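Diacylglycerol kinase (Bacillus anthracis, PDB 3S40) probably catalyses the ATP-dependent phosphorylation of diacylglycerol to phosphatidic acid. Local coordinates at residues Leu12-Pro17 with Gly51-Tyr56; Ala93-Gly98 with Ala114-Leu119. One frame throughout, in Å; residues are numbered along the deposited sequence.

The chain enters its parallel sheet through strand 11-15, passes through helix 24-38 and edge strand 42-46, and then returns with helix 52-60. Interaction 1 closes that excursion by setting the helix against the first strand. The chain next adds strands 66-71 and 91-96, and interaction 2 closes a shorter loop when helix 113-120 folds back on strand 91-96, the other edge. The two contacts follow one another in series, neither nested nor crossed, and their centres lie about 15 Å apart. Their helices pack on opposite faces of the same four-stranded sheet, so together they illustrate how an alpha/beta domain is layered from both sides.

Interaction 1: residues Leu12-Pro17 with Gly51-Tyr56; sequences LLIVNP and GDATKY
Tyr56, whose side chain meets Ile14 across this contact, bonds through its backbone N-H to Asp52 O, with Tyr56 N and Asp52 O 2.8 Å apart, a helical bond in the first turn of helix 52-60. Asp52 O also lies 3.2 Å above the plane of the Tyr56 ring, displaced toward its rim. The contact is a worked example of helix-on-sheet packing in a beta-alpha-beta crossover. The chain leaves strand 42-46, runs through this helix and re-enters the sheet as strand 66-71, which places the helix over the intervening strand 11-15. Locally, the short segments of helix and strand run close to antiparallel, at 169°, and their axes approach to 9.6 Å.

Ile14 carries the sheet side of the interface, and its two branches do different work. Its chi1 of -62° puts CG1 beside the backbone N and leaves CG2 anti to it. CG2 comes to the edge of the Tyr56 ring near its plane, 4.1 Å from Tyr56 CD2, and also lies 4.2 Å from Ala53 CB. The other branch ends in Ile14 CD1, which packs 4.0 Å from Tyr56 CB and passes beside Ala53 O. This is apolar packing, in which the isoleucine rests against both the tyrosine stem and the small alanine.

Polar atoms at the margins fix the pieces. The Tyr56 hydroxyl is hydrogen-bonded to His46 O, tying the far end of the ring to the neighbouring strand 42-46. Asp52 OD2 accepts bonds from the backbone N-H groups of both Lys48 and Glu49, bracing the turn that leads into the helix, where Gly51 is the N-cap residue. At the earlier end of the strand segment, Leu12 CD2 approaches Tyr56 O to 4.3 Å.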
ATOM      1  N   LEU A  12     -17.003  -8.700  -7.832  1.00 16.90           N
ATOM      2  CA  LEU A  12     -16.920  -7.481  -8.628  1.00 20.39           C
ATOM      3  C   LEU A  12     -15.505  -7.260  -9.152  1.00 22.08           C
ATOM      4  O   LEU A  12     -14.543  -7.296  -8.381  1.00 20.76           O
ATOM      5  CB  LEU A  12     -17.295  -6.279  -7.771  1.00 17.04           C
ATOM      6  CG  LEU A  12     -16.990  -4.906  -8.388  1.00 17.03           C
ATOM      7  CD1 LEU A  12     -17.793  -4.667  -9.678  1.00 28.28           C
ATOM      8  CD2 LEU A  12     -17.233  -3.814  -7.364  1.00 16.05           C
ATOM      9  N   LEU A  13     -15.383  -7.011 -10.455  1.00 15.91           N
ATOM     10  CA  LEU A  13     -14.131  -6.569 -11.064  1.00 14.52           C
ATOM     11  C   LEU A  13     -14.252  -5.109 -11.495  1.00 23.11           C
ATOM     12  O   LEU A  13     -15.102  -4.757 -12.328  1.00 17.78           O
ATOM     13  CB  LEU A  13     -13.769  -7.451 -12.285  1.00 17.38           C
ATOM     14  CG  LEU A  13     -12.609  -6.967 -13.173  1.00 24.75           C
ATOM     15  CD1 LEU A  13     -11.283  -7.038 -12.401  1.00 20.24           C
ATOM     16  CD2 LEU A  13     -12.463  -7.750 -14.488  1.00 15.54           C
ATOM     17  N   ILE A  14     -13.416  -4.257 -10.919  1.00 18.21           N
ATOM     18  CA  ILE A  14     -13.367  -2.845 -11.314  1.00 17.71           C
ATOM     19  C   ILE A  14     -12.233  -2.669 -12.294  1.00 22.90           C
ATOM     20  O   ILE A  14     -11.098  -3.047 -12.010  1.00 20.05           O
ATOM     21  CB  ILE A  14     -13.152  -1.902 -10.108  1.00 16.50           C
ATOM     22  CG1 ILE A  14     -14.326  -2.039  -9.135  1.00 17.44           C
ATOM     23  CG2 ILE A  14     -12.979  -0.425 -10.576  1.00 12.94           C
ATOM     24  CD1 ILE A  14     -14.071  -1.471  -7.733  1.00 22.16           C
ATOM     25  N   VAL A  15     -12.546  -2.106 -13.454  1.00 22.40           N
ATOM     26  CA  VAL A  15     -11.559  -1.917 -14.511  1.00 26.93           C
ATOM     27  C   VAL A  15     -11.317  -0.446 -14.801  1.00 23.78           C
ATOM     28  O   VAL A  15     -12.249   0.280 -15.146  1.00 28.50           O
ATOM     29  CB  VAL A  15     -12.026  -2.561 -15.829  1.00 27.09           C
ATOM     30  CG1 VAL A  15     -11.111  -2.137 -16.982  1.00 29.87           C
ATOM     31  CG2 VAL A  15     -12.075  -4.086 -15.682  1.00 25.68           C
ATOM     32  N   ASN A  16     -10.066  -0.019 -14.661  1.00 23.28           N
ATOM     33  CA  ASN A  16      -9.630   1.280 -15.172  1.00 24.45           C
ATOM     34  C   ASN A  16      -9.214   1.103 -16.628  1.00 29.41           C
ATOM     35  O   ASN A  16      -8.188   0.475 -16.911  1.00 31.49           O
ATOM     36  CB  ASN A  16      -8.460   1.813 -14.335  1.00 32.11           C
ATOM     37  CG  ASN A  16      -7.934   3.148 -14.841  1.00 42.39           C
ATOM     38  OD1 ASN A  16      -8.430   3.691 -15.822  1.00 37.74           O
ATOM     39  ND2 ASN A  16      -6.930   3.685 -14.161  1.00 37.52           N
ATOM     40  N   PRO A  17     -10.018   1.644 -17.561  1.00 38.12           N
ATOM     41  CA  PRO A  17      -9.817   1.394 -18.993  1.00 39.63           C
ATOM     42  C   PRO A  17      -8.478   1.932 -19.464  1.00 34.82           C
ATOM     43  O   PRO A  17      -7.935   1.466 -20.464  1.00 39.33           O
ATOM     44  CB  PRO A  17     -10.971   2.168 -19.656  1.00 41.58           C
ATOM     45  CG  PRO A  17     -11.964   2.419 -18.565  1.00 39.76           C
ATOM     46  CD  PRO A  17     -11.153   2.550 -17.313  1.00 36.39           C
ATOM     47  N   GLY A  51     -12.508   8.866  -8.661  1.00 26.83           N
ATOM     48  CA  GLY A  51     -13.545   8.715  -7.662  1.00 31.71           C
ATOM     49  C   GLY A  51     -14.472   7.534  -7.909  1.00 33.46           C
ATOM     50  O   GLY A  51     -15.057   7.009  -6.961  1.00 38.35           O
ATOM     51  N   ASP A  52     -14.596   7.101  -9.167  1.00 26.31           N
ATOM     52  CA  ASP A  52     -15.496   5.981  -9.500  1.00 25.77           C
ATOM     53  C   ASP A  52     -15.162   4.679  -8.765  1.00 24.26           C
ATOM     54  O   ASP A  52     -16.046   3.986  -8.278  1.00 29.19           O
ATOM     55  CB  ASP A  52     -15.510   5.711 -11.000  1.00 25.93           C
ATOM     56  CG  ASP A  52     -16.324   6.737 -11.778  1.00 41.42           C
ATOM     57  OD1 ASP A  52     -16.974   7.595 -11.142  1.00 41.21           O
ATOM     58  OD2 ASP A  52     -16.321   6.672 -13.025  1.00 38.57           O
ATOM     59  N   ALA A  53     -13.887   4.335  -8.717  1.00 27.60           N
ATOM     60  CA  ALA A  53     -13.495   3.103  -8.053  1.00 24.00           C
ATOM     61  C   ALA A  53     -13.936   3.163  -6.586  1.00 19.08           C
ATOM     62  O   ALA A  53     -14.518   2.224  -6.064  1.00 26.77           O
ATOM     63  CB  ALA A  53     -11.978   2.873  -8.193  1.00 14.84           C
ATOM     64  N   THR A  54     -13.688   4.294  -5.943  1.00 21.66           N
ATOM     65  CA  THR A  54     -14.133   4.500  -4.564  1.00 28.20           C
ATOM     66  C   THR A  54     -15.650   4.326  -4.446  1.00 22.19           C
ATOM     67  O   THR A  54     -16.124   3.640  -3.544  1.00 26.55           O
ATOM     68  CB  THR A  54     -13.727   5.901  -4.036  1.00 25.56           C
ATOM     69  OG1 THR A  54     -12.302   6.059  -4.130  1.00 28.03           O
ATOM     70  CG2 THR A  54     -14.179   6.098  -2.598  1.00 31.51           C
ATOM     71  N   LYS A  55     -16.408   4.953  -5.345  1.00 23.03           N
ATOM     72  CA  LYS A  55     -17.862   4.842  -5.280  1.00 21.90           C
ATOM     73  C   LYS A  55     -18.343   3.421  -5.551  1.00 26.17           C
ATOM     74  O   LYS A  55     -19.312   2.990  -4.952  1.00 24.71           O
ATOM     75  CB  LYS A  55     -18.553   5.807  -6.246  1.00 28.88           C
ATOM     76  CG  LYS A  55     -18.377   7.252  -5.876  1.00 36.67           C
ATOM     77  CD  LYS A  55     -18.795   8.167  -7.002  1.00 38.88           C
ATOM     78  CE  LYS A  55     -18.310   9.595  -6.747  1.00 37.77           C
ATOM     79  NZ  LYS A  55     -18.783  10.540  -7.805  1.00 44.51           N
ATOM     80  N   TYR A  56     -17.679   2.698  -6.454  1.00 20.87           N
ATOM     81  CA  TYR A  56     -18.124   1.339  -6.758  1.00 26.97           C
ATOM     82  C   TYR A  56     -17.861   0.457  -5.547  1.00 16.25           C
ATOM     83  O   TYR A  56     -18.706  -0.368  -5.176  1.00 18.89           O
ATOM     84  CB  TYR A  56     -17.404   0.741  -7.967  1.00 27.23           C
ATOM     85  CG  TYR A  56     -17.608   1.438  -9.290  1.00 22.74           C
ATOM     86  CD1 TYR A  56     -18.691   2.275  -9.514  1.00 29.61           C
ATOM     87  CD2 TYR A  56     -16.696   1.246 -10.332  1.00 26.84           C
ATOM     88  CE1 TYR A  56     -18.868   2.906 -10.760  1.00 32.57           C
ATOM     89  CE2 TYR A  56     -16.857   1.863 -11.559  1.00 25.33           C
ATOM     90  CZ  TYR A  56     -17.942   2.689 -11.772  1.00 30.14           C
ATOM     91  OH  TYR A  56     -18.074   3.299 -12.997  1.00 32.14           O
TER

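Interaction 2: residues Ala93-Gly98 with Ala114-Leu119; sequences AIIPGG and AEAAKL
Ala116 presents its methyl group to Ile95 and Pro96 together, and this methyl is the hub of the contact. Its CB lies 4.0 Å from Ile95 CG2 and 3.7 Å from Pro96 CD, so one methyl carbon meets both a branched side chain and the CD of a proline. Such a short side chain allows close layering: the Ile95 and Ala116 CA atoms are 5.7 Å apart, and the axes of strand and helix segments approach to 7.9 Å while running close to antiparallel at 167°.

Ile95 divides its reach between neighbouring alanines. With chi1 at -59°, CG1 sits beside the backbone N and carries CD1 to Ala117 CB, 4.3 Å away, while CG2 stands anti to that N and is the branch that meets Ala116. Methyls meet methyls at Ile95, and a ring methylene at Pro96, and the interface is apolar throughout.

The contact belongs to the alpha/beta layering of the kinase catalytic domain, joining an edge strand to the helix that covers it. Ile31 of helix 24-38 touches both Ile95 and Ala117, making the adjoining helix part of the same buried layer, with Pro34 also against Ala117. Beside it in the sheet, strand 66-71 pairs with strand 91-96 through backbone bonds, and Ile68 and Phe70 touch Ile95.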
ATOM      1  N   ALA A  93      -8.574  -7.870  -4.136  1.00 15.45           N
ATOM      2  CA  ALA A  93      -7.514  -8.418  -4.980  1.00 17.72           C
ATOM      3  C   ALA A  93      -7.079  -7.354  -5.975  1.00 20.90           C
ATOM      4  O   ALA A  93      -7.856  -6.464  -6.316  1.00 20.44           O
ATOM      5  CB  ALA A  93      -7.970  -9.675  -5.691  1.00 19.63           C
ATOM      6  N   ILE A  94      -5.828  -7.432  -6.415  1.00 22.09           N
ATOM      7  CA  ILE A  94      -5.264  -6.425  -7.313  1.00 17.73           C
ATOM      8  C   ILE A  94      -4.724  -7.103  -8.546  1.00 24.02           C
ATOM      9  O   ILE A  94      -4.017  -8.090  -8.446  1.00 25.90           O
ATOM     10  CB  ILE A  94      -4.070  -5.679  -6.640  1.00 27.78           C
ATOM     11  CG1 ILE A  94      -4.527  -4.981  -5.353  1.00 20.96           C
ATOM     12  CG2 ILE A  94      -3.426  -4.685  -7.614  1.00 18.34           C
ATOM     13  CD1 ILE A  94      -3.366  -4.422  -4.545  1.00 29.30           C
ATOM     14  N   ILE A  95      -5.076  -6.583  -9.713  1.00 20.35           N
ATOM     15  CA  ILE A  95      -4.367  -6.939 -10.918  1.00 18.58           C
ATOM     16  C   ILE A  95      -3.627  -5.690 -11.288  1.00 22.27           C
ATOM     17  O   ILE A  95      -4.234  -4.654 -11.508  1.00 24.51           O
ATOM     18  CB  ILE A  95      -5.290  -7.359 -12.049  1.00 24.04           C
ATOM     19  CG1 ILE A  95      -6.131  -8.554 -11.609  1.00 17.89           C
ATOM     20  CG2 ILE A  95      -4.453  -7.721 -13.284  1.00 19.20           C
ATOM     21  CD1 ILE A  95      -7.289  -8.854 -12.549  1.00 19.25           C
ATOM     22  N   PRO A  96      -2.296  -5.782 -11.331  1.00 24.49           N
ATOM     23  CA  PRO A  96      -1.412  -4.619 -11.467  1.00 29.49           C
ATOM     24  C   PRO A  96      -1.565  -3.967 -12.841  1.00 29.73           C
ATOM     25  O   PRO A  96      -1.315  -4.612 -13.833  1.00 34.41           O
ATOM     26  CB  PRO A  96      -0.011  -5.217 -11.286  1.00 33.58           C
ATOM     27  CG  PRO A  96      -0.157  -6.644 -11.704  1.00 32.50           C
ATOM     28  CD  PRO A  96      -1.569  -7.055 -11.331  1.00 18.84           C
ATOM     29  N   GLY A  97      -1.981  -2.707 -12.888  1.00 29.12           N
ATOM     30  CA  GLY A  97      -2.209  -2.044 -14.156  1.00 34.97           C
ATOM     31  C   GLY A  97      -1.503  -0.710 -14.258  1.00 39.12           C
ATOM     32  O   GLY A  97      -1.806   0.091 -15.142  1.00 39.14           O
ATOM     33  N   GLY A  98      -0.558  -0.473 -13.351  1.00 32.64           N
ATOM     34  CA  GLY A  98       0.215   0.757 -13.351  1.00 27.18           C
ATOM     35  C   GLY A  98       1.665   0.429 -13.641  1.00 36.07           C
ATOM     36  O   GLY A  98       1.963  -0.635 -14.182  1.00 33.17           O
ATOM     37  N   ALA A 114      -2.074 -11.557 -16.949  1.00 25.47           N
ATOM     38  CA  ALA A 114      -2.731 -12.845 -17.158  1.00 28.26           C
ATOM     39  C   ALA A 114      -2.490 -13.753 -15.954  1.00 26.95           C
ATOM     40  O   ALA A 114      -3.410 -14.412 -15.468  1.00 28.37           O
ATOM     41  CB  ALA A 114      -2.232 -13.522 -18.456  1.00 23.68           C
ATOM     42  N   GLU A 115      -1.238 -13.802 -15.498  1.00 25.00           N
ATOM     43  CA  GLU A 115      -0.857 -14.610 -14.329  1.00 36.32           C
ATOM     44  C   GLU A 115      -1.495 -14.111 -13.032  1.00 31.51           C
ATOM     45  O   GLU A 115      -1.891 -14.907 -12.177  1.00 20.54           O
ATOM     46  CB  GLU A 115       0.666 -14.650 -14.169  1.00 42.13           C
ATOM     47  CG  GLU A 115       1.378 -15.368 -15.307  1.00 53.75           C
ATOM     48  CD  GLU A 115       0.823 -16.765 -15.534  1.00 64.77           C
ATOM     49  OE1 GLU A 115       0.585 -17.478 -14.536  1.00 62.32           O
ATOM     50  OE2 GLU A 115       0.611 -17.144 -16.709  1.00 71.93           O
ATOM     51  N   ALA A 116      -1.573 -12.791 -12.892  1.00 19.58           N
ATOM     52  CA  ALA A 116      -2.244 -12.167 -11.762  1.00 20.99           C
ATOM     53  C   ALA A 116      -3.728 -12.563 -11.679  1.00 29.91           C
ATOM     54  O   ALA A 116      -4.245 -12.774 -10.586  1.00 24.77           O
ATOM     55  CB  ALA A 116      -2.099 -10.641 -11.844  1.00 20.77           C
ATOM     56  N   ALA A 117      -4.417 -12.622 -12.826  1.00 21.73           N
ATOM     57  CA  ALA A 117      -5.831 -12.989 -12.836  1.00 15.97           C
ATOM     58  C   ALA A 117      -5.999 -14.452 -12.425  1.00 19.70           C
ATOM     59  O   ALA A 117      -6.888 -14.783 -11.674  1.00 22.97           O
ATOM     60  CB  ALA A 117      -6.473 -12.731 -14.255  1.00 19.69           C
ATOM     61  N   LYS A 118      -5.123 -15.317 -12.928  1.00 20.93           N
ATOM     62  CA  LYS A 118      -5.151 -16.731 -12.573  1.00 32.87           C
ATOM     63  C   LYS A 118      -4.874 -16.985 -11.087  1.00 24.89           C
ATOM     64  O   LYS A 118      -5.531 -17.817 -10.466  1.00 23.72           O
ATOM     65  CB  LYS A 118      -4.166 -17.511 -13.445  1.00 33.86           C
ATOM     66  CG  LYS A 118      -4.531 -17.402 -14.921  1.00 55.34           C
ATOM     67  CD  LYS A 118      -3.504 -18.059 -15.813  1.00 70.00           C
ATOM     68  CE  LYS A 118      -3.801 -17.763 -17.268  1.00 77.11           C
ATOM     69  NZ  LYS A 118      -2.756 -18.354 -18.147  1.00 84.19           N
ATOM     70  N   LEU A 119      -3.909 -16.254 -10.536  1.00 24.67           N
ATOM     71  CA  LEU A 119      -3.665 -16.239  -9.092  1.00 23.34           C
ATOM     72  C   LEU A 119      -4.956 -16.006  -8.282  1.00 21.95           C
ATOM     73  O   LEU A 119      -5.237 -16.719  -7.322  1.00 21.37           O
ATOM     74  CB  LEU A 119      -2.617 -15.174  -8.732  1.00 24.03           C
ATOM     75  CG  LEU A 119      -2.348 -15.074  -7.216  1.00 25.42           C
ATOM     76  CD1 LEU A 119      -1.586 -16.287  -6.724  1.00 22.52           C
ATOM     77  CD2 LEU A 119      -1.609 -13.795  -6.887  1.00 27.56           C
TER